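Long-range contacts in fructose-1,6-bisphosphatase/inositol-1-monophosphatase (Thermotoga maritima, PDB 2P3N), which catalyses, with magnesium, the hydrolysis of inositol 1-phosphates, fructose 1,6-bisphosphate and several other phosphate esters, working as a homotetramer: residues A[12-17]-A[43-48]; A[23-28]-A[37-42]; A[64-69]-A[78-83]; A[95-100]-A[202-207]. One frame throughout, in Å; residues are numbered along the deposited sequence.

Interaction 1 of 4, residues A[12-17]-A[43-48]; sequences RKVGHL and REAQRM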
# COMPACT_ATOMS: atom_id res chain seq x y z
N ARG A 12 8.66 -3.67 -11.43
CA ARG A 12 8.34 -3.44 -10.03
C ARG A 12 9.51 -2.79 -9.33
O ARG A 12 9.31 -1.98 -8.42
CB ARG A 12 7.95 -4.75 -9.34
CG ARG A 12 6.47 -5.08 -9.49
CD ARG A 12 6.10 -6.43 -8.92
NE ARG A 12 4.65 -6.61 -8.95
CZ ARG A 12 4.02 -7.70 -8.53
NH1 ARG A 12 4.70 -8.73 -8.03
NH2 ARG A 12 2.69 -7.76 -8.59
N LYS A 13 10.72 -3.11 -9.76
CA LYS A 13 11.93 -2.54 -9.16
C LYS A 13 12.11 -1.09 -9.65
O LYS A 13 12.30 -0.17 -8.86
CB LYS A 13 13.14 -3.38 -9.56
CG LYS A 13 14.45 -2.99 -8.87
CD LYS A 13 15.62 -3.58 -9.65
CE LYS A 13 16.97 -3.37 -8.95
NZ LYS A 13 17.16 -4.22 -7.74
N VAL A 14 12.03 -0.91 -10.96
CA VAL A 14 12.18 0.41 -11.54
C VAL A 14 11.07 1.33 -11.03
O VAL A 14 11.28 2.53 -10.83
CB VAL A 14 12.12 0.34 -13.08
CG1 VAL A 14 12.30 1.72 -13.68
CG2 VAL A 14 13.20 -0.61 -13.59
N GLY A 15 9.89 0.77 -10.80
CA GLY A 15 8.78 1.57 -10.30
C GLY A 15 9.16 2.38 -9.08
O GLY A 15 8.67 3.49 -8.89
N HIS A 16 10.05 1.82 -8.26
CA HIS A 16 10.49 2.50 -7.04
C HIS A 16 11.38 3.70 -7.32
O HIS A 16 11.37 4.67 -6.55
CB HIS A 16 11.21 1.51 -6.14
CG HIS A 16 10.32 0.47 -5.56
ND1 HIS A 16 9.29 0.77 -4.69
CD2 HIS A 16 10.27 -0.87 -5.75
CE1 HIS A 16 8.65 -0.34 -4.37
NE2 HIS A 16 9.22 -1.35 -5.00
N LEU A 17 12.15 3.65 -8.39
CA LEU A 17 13.02 4.76 -8.74
C LEU A 17 12.13 5.91 -9.14
O LEU A 17 12.44 7.06 -8.88
CB LEU A 17 13.92 4.39 -9.91
CG LEU A 17 14.51 5.61 -10.61
CD1 LEU A 17 15.53 6.26 -9.71
CD2 LEU A 17 15.12 5.21 -11.93
N ARG A 43 14.29 8.91 -18.97
CA ARG A 43 15.53 8.33 -19.50
C ARG A 43 16.25 7.42 -18.53
O ARG A 43 16.76 6.37 -18.90
CB ARG A 43 16.51 9.44 -19.90
CG ARG A 43 16.03 10.39 -20.96
CD ARG A 43 17.15 11.36 -21.29
NE ARG A 43 16.73 12.41 -22.21
CZ ARG A 43 15.99 13.46 -21.87
NH1 ARG A 43 15.58 13.60 -20.62
NH2 ARG A 43 15.64 14.36 -22.78
N GLU A 44 16.34 7.84 -17.28
CA GLU A 44 17.01 7.06 -16.27
C GLU A 44 16.25 5.75 -16.08
O GLU A 44 16.85 4.69 -15.90
CB GLU A 44 17.06 7.87 -14.98
CG GLU A 44 17.61 7.16 -13.78
CD GLU A 44 17.85 8.11 -12.63
OE1 GLU A 44 17.10 9.10 -12.49
OE2 GLU A 44 18.79 7.86 -11.85
N ALA A 45 14.92 5.82 -16.14
CA ALA A 45 14.08 4.66 -15.98
C ALA A 45 14.26 3.74 -17.17
O ALA A 45 14.29 2.52 -17.04
CB ALA A 45 12.62 5.08 -15.87
N GLN A 46 14.40 4.34 -18.35
CA GLN A 46 14.59 3.58 -19.57
C GLN A 46 15.94 2.90 -19.60
O GLN A 46 16.06 1.79 -20.11
CB GLN A 46 14.47 4.49 -20.78
CG GLN A 46 14.33 3.70 -22.07
CD GLN A 46 14.27 4.60 -23.28
OE1 GLN A 46 15.29 4.89 -23.90
NE2 GLN A 46 13.06 5.05 -23.62
N ARG A 47 16.96 3.58 -19.06
CA ARG A 47 18.31 3.02 -19.03
C ARG A 47 18.28 1.81 -18.12
O ARG A 47 18.77 0.73 -18.47
CB ARG A 47 19.34 4.02 -18.48
CG ARG A 47 19.58 5.24 -19.34
CD ARG A 47 20.81 6.00 -18.87
NE ARG A 47 20.90 7.35 -19.43
CZ ARG A 47 20.18 8.38 -19.00
NH1 ARG A 47 19.32 8.22 -18.00
NH2 ARG A 47 20.33 9.58 -19.56
N MET A 48 17.70 2.00 -16.95
CA MET A 48 17.60 0.93 -15.98
C MET A 48 16.99 -0.32 -16.63
O MET A 48 17.53 -1.42 -16.51
CB MET A 48 16.76 1.39 -14.78
CG MET A 48 16.86 0.47 -13.58
SD MET A 48 16.46 1.23 -11.99
CE MET A 48 18.09 1.67 -11.36
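Val14 and Leu17, one turn apart on helix 2-21, face Ala45, Glu44 and Met48 of helix 40-56 in an antiparallel helix pair. The two helices form an outer layer of the layered alpha/beta sandwich of inositol monophosphatases, lying against the large mixed sheet. The short axes run at 156° and come no closer than 10.0 Å, a gap bridged by the valine, leucine and methionine side chains, and no hydrogen bond joins the two segments. The apolar contacts centre on Val14, whose two methyls divide the work. CG1, held opposite the backbone N (chi1 -179°), reaches Ala45 CB at 4.0 Å, while CG2 touches Met48 CG at 3.8 Å, with the two side chains running antiparallel as they pass. Ala45 offers its CB and, about as near, its backbone O; it also touches Pro80 of the metal-site loop. The mixed contact is that of Leu17 with Glu44: the leucine CD2 lies 3.7 Å from Glu44 CG, so that the aliphatic part of the glutamate is what packs. Leu17 also touches Ile20 of a second subunit, and the NZ of Lys13 is hydrogen-bonded to the backbone O of that same Ile20, which puts this pair beside a tetramer interface. Met48 reaches across with its CB-CG part extended (chi1 -167°), and its SD comes to 4.2 Å from Leu17 CD2.

Interaction 2 of 4, residues A[23-28]-A[37-42]; sequences GRVDNV and IVTEID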
# COMPACT_ATOMS: atom_id res chain seq x y z
N GLY A 23 6.07 13.57 -8.87
CA GLY A 23 5.63 14.92 -8.57
C GLY A 23 6.76 15.86 -8.17
O GLY A 23 6.52 17.02 -7.84
N ARG A 24 8.00 15.37 -8.21
CA ARG A 24 9.14 16.17 -7.80
C ARG A 24 10.22 16.35 -8.85
O ARG A 24 11.40 16.43 -8.50
CB ARG A 24 9.77 15.58 -6.54
CG ARG A 24 8.88 15.61 -5.30
CD ARG A 24 9.34 14.59 -4.23
NE ARG A 24 8.80 13.25 -4.47
CZ ARG A 24 8.95 12.22 -3.63
NH1 ARG A 24 8.42 11.04 -3.93
NH2 ARG A 24 9.61 12.37 -2.49
N VAL A 25 9.86 16.37 -10.13
CA VAL A 25 10.87 16.60 -11.16
C VAL A 25 10.79 18.06 -11.59
O VAL A 25 9.79 18.51 -12.15
CB VAL A 25 10.67 15.68 -12.40
CG1 VAL A 25 9.28 15.82 -12.96
CG2 VAL A 25 11.68 16.03 -13.47
N ASP A 26 11.84 18.82 -11.29
CA ASP A 26 11.87 20.24 -11.62
C ASP A 26 12.23 20.51 -13.08
O ASP A 26 11.83 21.53 -13.65
CB ASP A 26 12.85 20.96 -10.68
CG ASP A 26 14.19 20.26 -10.57
OD1 ASP A 26 14.95 20.57 -9.63
OD2 ASP A 26 14.49 19.39 -11.43
N ASN A 27 12.96 19.57 -13.68
CA ASN A 27 13.41 19.67 -15.06
C ASN A 27 12.44 19.15 -16.13
O ASN A 27 12.66 18.08 -16.70
CB ASN A 27 14.72 18.90 -15.18
CG ASN A 27 14.59 17.45 -14.68
OD1 ASN A 27 14.36 17.22 -13.48
ND2 ASN A 27 14.73 16.49 -15.58
N VAL A 28 11.37 19.89 -16.43
CA VAL A 28 10.46 19.41 -17.47
C VAL A 28 10.94 19.85 -18.85
O VAL A 28 11.23 21.03 -19.07
CB VAL A 28 9.02 19.92 -17.25
CG1 VAL A 28 8.09 19.26 -18.25
CG2 VAL A 28 8.56 19.61 -15.84
N ILE A 37 5.85 16.16 -23.23
CA ILE A 37 7.10 16.35 -22.51
C ILE A 37 7.83 15.07 -22.11
O ILE A 37 7.29 13.96 -22.19
CB ILE A 37 6.87 17.16 -21.22
CG1 ILE A 37 5.86 16.41 -20.34
CG2 ILE A 37 6.37 18.55 -21.55
CD1 ILE A 37 5.79 16.91 -18.91
N VAL A 38 9.07 15.24 -21.67
CA VAL A 38 9.89 14.14 -21.23
C VAL A 38 10.78 14.72 -20.13
O VAL A 38 11.01 15.94 -20.09
CB VAL A 38 10.77 13.57 -22.39
CG1 VAL A 38 11.72 14.64 -22.92
CG2 VAL A 38 11.55 12.35 -21.91
N THR A 39 11.25 13.86 -19.24
CA THR A 39 12.12 14.29 -18.16
C THR A 39 13.37 13.42 -18.13
O THR A 39 13.49 12.48 -18.91
CB THR A 39 11.41 14.20 -16.78
OG1 THR A 39 11.27 12.83 -16.37
CG2 THR A 39 10.03 14.83 -16.87
N GLU A 40 14.29 13.76 -17.24
CA GLU A 40 15.52 13.00 -17.09
C GLU A 40 15.23 11.66 -16.41
O GLU A 40 16.03 10.72 -16.51
CB GLU A 40 16.53 13.80 -16.26
CG GLU A 40 17.92 13.16 -16.19
CD GLU A 40 18.62 13.09 -17.55
OE1 GLU A 40 19.59 12.31 -17.69
OE2 GLU A 40 18.18 13.82 -18.48
N ILE A 41 14.09 11.56 -15.72
CA ILE A 41 13.74 10.31 -15.05
C ILE A 41 13.14 9.33 -16.06
O ILE A 41 13.22 8.11 -15.86
CB ILE A 41 12.77 10.55 -13.88
CG1 ILE A 41 13.41 11.48 -12.86
CG2 ILE A 41 12.50 9.24 -13.16
CD1 ILE A 41 13.71 12.85 -13.37
N ASP A 42 12.54 9.84 -17.13
CA ASP A 42 11.99 8.98 -18.18
C ASP A 42 13.19 8.19 -18.72
O ASP A 42 13.13 6.97 -18.89
CB ASP A 42 11.39 9.81 -19.33
CG ASP A 42 10.08 10.52 -18.94
OD1 ASP A 42 9.00 10.10 -19.44
OD2 ASP A 42 10.12 11.49 -18.16
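Val28 and Ile37 meet because of their first torsions: chi1 of -173° swings Val28 CG1 to the side opposite its own N, and chi1 of 59° tucks Ile37 CG1 between the N and carbonyl carbon of its residue. The outcome is a tight pair, with Val28 CG1 only 3.4 Å from Ile37 CD1, closer than usual van der Waals contact. Val28 also packs on Arg169 of a neighbouring subunit. Val25 works in a different way. Its CG2 sits in the angle between two residues, 3.8 Å from Thr39 CB and 3.8 Å from Ile41 CD1, and its side chain passes that of Ile41 in the opposite sense. Val28 thus packs on strand 37-38 itself, and Val25 on the junction where the chain passes from that strand into helix 40-56. The helix start is a capping box made by Thr39 and Asp42. Thr39 OG1 accepts from Ile41 N at 3.2 Å, and Thr39 N donates to Asp42 OD2 at 2.8 Å, from well above the carboxylate plane. The same OD2 also takes the threonine hydroxyl, nearly end-on; the OG1 to OD2 distance of 2.5 Å is very short and its exact value doubtful. These two donors, together with Thr84, a probable substrate-binding residue hydrogen-bonded to OD1, would limit the rotation of the carboxylate. Val88 of helix 84-89 touches Val25, Val28, Ile37 and Thr39 alike, Leu18 and His21 of helix 2-21 touch Ile41, and Val38 is joined by backbone hydrogen bonding to Glu29 of the antiparallel strand 29-30.

Interaction 3 of 4, residues A[64-69]-A[78-83]; sequences AEEGIF and IDPIDG. With MG (magnesium ion), chain E.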
# COMPACT_ATOMS: atom_id res chain seq x y z
N ALA A 64 12.24 1.63 -27.58
CA ALA A 64 11.87 2.39 -26.39
C ALA A 64 11.49 3.82 -26.77
O ALA A 64 12.14 4.46 -27.61
CB ALA A 64 13.04 2.38 -25.38
N GLU A 65 10.41 4.32 -26.17
CA GLU A 65 9.93 5.66 -26.46
C GLU A 65 11.05 6.68 -26.59
O GLU A 65 11.26 7.26 -27.64
CB GLU A 65 8.96 6.14 -25.38
CG GLU A 65 8.74 7.63 -25.44
CD GLU A 65 7.47 8.05 -24.76
OE1 GLU A 65 7.20 7.55 -23.65
OE2 GLU A 65 6.76 8.90 -25.35
N GLU A 66 11.78 6.87 -25.50
CA GLU A 66 12.85 7.84 -25.47
C GLU A 66 14.10 7.45 -26.25
O GLU A 66 15.13 7.11 -25.66
CB GLU A 66 13.22 8.12 -24.01
CG GLU A 66 12.59 9.38 -23.44
CD GLU A 66 11.08 9.31 -23.40
OE1 GLU A 66 10.55 8.51 -22.61
OE2 GLU A 66 10.44 10.06 -24.16
N GLY A 67 14.03 7.50 -27.58
CA GLY A 67 15.22 7.20 -28.37
C GLY A 67 15.43 5.90 -29.13
O GLY A 67 15.53 5.92 -30.35
N ILE A 68 15.54 4.78 -28.44
CA ILE A 68 15.79 3.49 -29.09
C ILE A 68 14.64 3.00 -29.97
O ILE A 68 13.58 2.63 -29.46
CB ILE A 68 16.10 2.40 -28.05
CG1 ILE A 68 17.03 2.96 -26.97
CG2 ILE A 68 16.73 1.19 -28.74
CD1 ILE A 68 17.23 2.04 -25.79
N PHE A 69 14.85 3.00 -31.28
CA PHE A 69 13.80 2.57 -32.22
C PHE A 69 14.19 1.41 -33.14
O PHE A 69 13.97 1.47 -34.34
CB PHE A 69 13.35 3.75 -33.08
CG PHE A 69 12.92 4.96 -32.30
CD1 PHE A 69 12.07 4.84 -31.20
CD2 PHE A 69 13.35 6.23 -32.67
CE1 PHE A 69 11.65 5.97 -30.50
CE2 PHE A 69 12.94 7.36 -31.97
CZ PHE A 69 12.09 7.23 -30.88
N ILE A 78 9.32 -0.71 -24.98
CA ILE A 78 9.36 -0.07 -23.67
C ILE A 78 8.87 1.36 -23.59
O ILE A 78 9.21 2.19 -24.42
CB ILE A 78 10.82 -0.07 -23.16
CG1 ILE A 78 11.34 -1.51 -23.11
CG2 ILE A 78 10.93 0.65 -21.82
CD1 ILE A 78 12.85 -1.60 -23.13
N ASP A 79 8.06 1.63 -22.59
CA ASP A 79 7.63 2.98 -22.34
C ASP A 79 8.08 3.21 -20.90
O ASP A 79 7.44 2.74 -19.95
CB ASP A 79 6.12 3.17 -22.48
CG ASP A 79 5.72 4.65 -22.45
OD1 ASP A 79 4.65 5.01 -22.99
OD2 ASP A 79 6.48 5.44 -21.87
N PRO A 80 9.21 3.91 -20.72
CA PRO A 80 9.74 4.19 -19.38
C PRO A 80 8.72 4.85 -18.45
O PRO A 80 8.66 4.54 -17.26
CB PRO A 80 10.97 5.06 -19.67
CG PRO A 80 10.61 5.74 -20.98
CD PRO A 80 10.00 4.60 -21.75
N ILE A 81 7.92 5.78 -18.97
CA ILE A 81 6.90 6.43 -18.14
C ILE A 81 5.72 6.78 -19.01
O ILE A 81 5.78 7.73 -19.78
CB ILE A 81 7.37 7.75 -17.48
CG1 ILE A 81 8.52 7.50 -16.51
CG2 ILE A 81 6.20 8.37 -16.73
CD1 ILE A 81 9.06 8.74 -15.83
N ASP A 82 4.66 5.99 -18.91
CA ASP A 82 3.47 6.25 -19.69
C ASP A 82 2.59 7.16 -18.82
O ASP A 82 1.96 6.71 -17.87
CB ASP A 82 2.75 4.95 -20.03
CG ASP A 82 1.53 5.16 -20.91
OD1 ASP A 82 0.91 4.16 -21.33
OD2 ASP A 82 1.19 6.33 -21.19
N GLY A 83 2.58 8.45 -19.14
CA GLY A 83 1.81 9.38 -18.35
C GLY A 83 2.78 10.32 -17.65
O GLY A 83 2.64 10.61 -16.46
MG MG E . 6.27 7.60 -21.77
O HOH W 1 8.38 7.90 -21.01
O HOH W 2 4.42 7.82 -22.75
O HOH W 3 6.12 9.53 -21.87
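Glu65 and Asp79 meet at a bound magnesium ion, one from each segment. The N of Glu65 donates to Ile78 O at 3.0 Å with an angle of 164° at the hydrogen, a bond that belongs to the parallel bridge pairing Ala64 with Ile78. From there the glutamate CB passes 4.1 Å from Pro80 CD; CG stands opposite the backbone N (chi1 164°), and the extended chain carries CD past the proline to the metal. OE1 binds the magnesium ion at 2.1 Å, whereas OE2 stays 3.8 Å from the ion, so the carboxylate is monodentate. Asp79 comes alongside pointing the same way, its carboxylate turned 88° to that of Glu65. Its OD2 is a second ligand, and the two coordinating oxygens, Glu65 OE1 and Asp79 OD2, lie 2.9 Å apart. Ile81 gives its main-chain O, and three waters complete six ligands. One water donates to Glu66 OE1 and accepts from Ile81 N, and another donates to Asp79 OD1; Glu66 OE2 makes a salt bridge with Lys31. Residues 79-84 form the DPIDGT signature of the family, in which Asp79 and Asp82 probably bind a second magnesium, and Asp82, Gly83 and Thr84 probably the substrate. The shared cation probably offsets the repulsion of the two adjacent carboxylate oxygens, while Glu66, in the second shell, helps to position a water ligand.

Interaction 4 of 4, residues A[95-100]-A[202-207]; sequences SISLAY and IAAGLI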
# COMPACT_ATOMS: atom_id res chain seq x y z
N SER A 95 2.43 4.76 -15.42
CA SER A 95 2.91 3.40 -15.36
C SER A 95 4.13 3.15 -16.24
O SER A 95 4.58 4.04 -16.98
CB SER A 95 1.79 2.45 -15.80
OG SER A 95 1.24 2.86 -17.04
N ILE A 96 4.68 1.95 -16.13
CA ILE A 96 5.82 1.52 -16.91
C ILE A 96 5.29 0.38 -17.76
O ILE A 96 4.61 -0.51 -17.25
CB ILE A 96 6.96 0.95 -16.05
CG1 ILE A 96 7.33 1.92 -14.92
CG2 ILE A 96 8.19 0.73 -16.92
CD1 ILE A 96 8.49 1.40 -14.05
N SER A 97 5.59 0.38 -19.04
CA SER A 97 5.08 -0.67 -19.89
C SER A 97 6.18 -1.44 -20.61
O SER A 97 7.16 -0.85 -21.09
CB SER A 97 4.08 -0.09 -20.88
OG SER A 97 3.25 -1.10 -21.42
N LEU A 98 6.01 -2.76 -20.66
CA LEU A 98 6.96 -3.65 -21.32
C LEU A 98 6.25 -4.76 -22.08
O LEU A 98 5.62 -5.63 -21.47
CB LEU A 98 7.91 -4.30 -20.30
CG LEU A 98 9.02 -5.15 -20.94
CD1 LEU A 98 9.91 -4.25 -21.81
CD2 LEU A 98 9.87 -5.82 -19.87
N ALA A 99 6.34 -4.73 -23.41
CA ALA A 99 5.72 -5.77 -24.23
C ALA A 99 6.83 -6.50 -24.97
O ALA A 99 7.83 -5.88 -25.35
CB ALA A 99 4.75 -5.15 -25.24
N TYR A 100 6.68 -7.81 -25.14
CA TYR A 100 7.67 -8.57 -25.89
C TYR A 100 7.02 -9.09 -27.17
O TYR A 100 6.26 -10.06 -27.15
CB TYR A 100 8.24 -9.76 -25.11
CG TYR A 100 9.16 -10.58 -25.99
CD1 TYR A 100 10.37 -10.05 -26.45
CD2 TYR A 100 8.78 -11.85 -26.44
CE1 TYR A 100 11.17 -10.77 -27.34
CE2 TYR A 100 9.57 -12.57 -27.33
CZ TYR A 100 10.76 -12.02 -27.78
OH TYR A 100 11.52 -12.73 -28.67
N ILE A 202 0.61 1.04 -26.55
CA ILE A 202 -0.41 0.00 -26.64
C ILE A 202 -0.01 -1.47 -26.80
O ILE A 202 -0.88 -2.34 -26.74
CB ILE A 202 -1.44 0.35 -27.76
CG1 ILE A 202 -0.71 0.70 -29.06
CG2 ILE A 202 -2.30 1.51 -27.33
CD1 ILE A 202 -0.06 -0.48 -29.76
N ALA A 203 1.27 -1.75 -26.99
CA ALA A 203 1.71 -3.14 -27.18
C ALA A 203 1.39 -4.06 -26.00
O ALA A 203 1.05 -5.23 -26.20
CB ALA A 203 3.22 -3.18 -27.47
N ALA A 204 1.52 -3.54 -24.79
CA ALA A 204 1.26 -4.35 -23.61
C ALA A 204 -0.22 -4.39 -23.33
O ALA A 204 -0.76 -5.45 -23.02
CB ALA A 204 2.00 -3.78 -22.41
N GLY A 205 -0.88 -3.25 -23.45
CA GLY A 205 -2.31 -3.20 -23.19
C GLY A 205 -3.12 -3.99 -24.20
O GLY A 205 -4.30 -4.28 -23.98
N LEU A 206 -2.49 -4.34 -25.31
CA LEU A 206 -3.17 -5.08 -26.35
C LEU A 206 -3.35 -6.56 -26.01
O LEU A 206 -4.46 -7.09 -26.11
CB LEU A 206 -2.41 -4.94 -27.67
CG LEU A 206 -3.09 -5.59 -28.86
CD1 LEU A 206 -3.06 -4.65 -30.05
CD2 LEU A 206 -2.41 -6.91 -29.18
N ILE A 207 -2.27 -7.24 -25.61
CA ILE A 207 -2.38 -8.65 -25.28
C ILE A 207 -3.14 -8.85 -23.98
O ILE A 207 -3.78 -9.88 -23.77
CB ILE A 207 -0.99 -9.32 -25.18
CG1 ILE A 207 -1.16 -10.83 -24.92
CG2 ILE A 207 -0.14 -8.67 -24.09
CD1 ILE A 207 0.10 -11.65 -25.10
O HOH W 4 0.63 -0.98 -23.20
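Ala99 CB and Ala203 CB press together at 3.3 Å, below usual van der Waals contact, and the same methyl of Ala99 lies 3.6 Å from Ala204 N. This is the tight part of the contact: methyl against methyl and against the main chain of the helix, with no larger side chain in between. Small residues on both surfaces let the short axes of strand 95-100 and helix 202-207 approach to 6.8 Å while crossing at 70°. Here helix 199-211 lies between the two sheets of the layered alpha/beta sandwich. Ala203 also touches Ile77 of the large sheet, and Ile202 turns away from strand 95-100 to meet Phe231 and Phe233 of the smaller one. Toward Ser97 the fit becomes polar and partly hydrated. Chi1 of -161° brings the serine OG to Ala204, where it comes 3.1 Å from Ala204 CB, a close approach but not a hydrogen bond. One water fills the polar role instead, donating to Ser97 OG at 3.2 Å. The helix is kinked here, the N atoms of Ala204 and Gly205 lacking a bond to the preceding turn, and this water accepts from Gly205 N at 2.7 Å.

Interaction 3 holds the magnesium ion, and the centres of interactions 1, 2 and 4 lie 11, 14 and 11 Å from its own. Interactions 1 and 2 share helix 40-56, with centres 13 Å apart; the helix meets the metal-site loop where Asp42 O lies 3.0 Å from Pro80 CB. Interaction 4 joins interaction 3 through neighbouring strands of the large sheet, with probable hydrogen bonds from Asp79 N to Ser97 O (3.0 Å) and from Asp82 N to Ser95 O (2.7 Å). Interactions 1 and 4 meet on the face of the sheet that helix 2-21 packs on, Val14 CG1 to Ile96 CD1 at 3.8 Å. Interactions 2 and 4 do not touch. The side chains of Val38, Ser97 and Ala45 lie about 7, 8 and 9 Å from the ion.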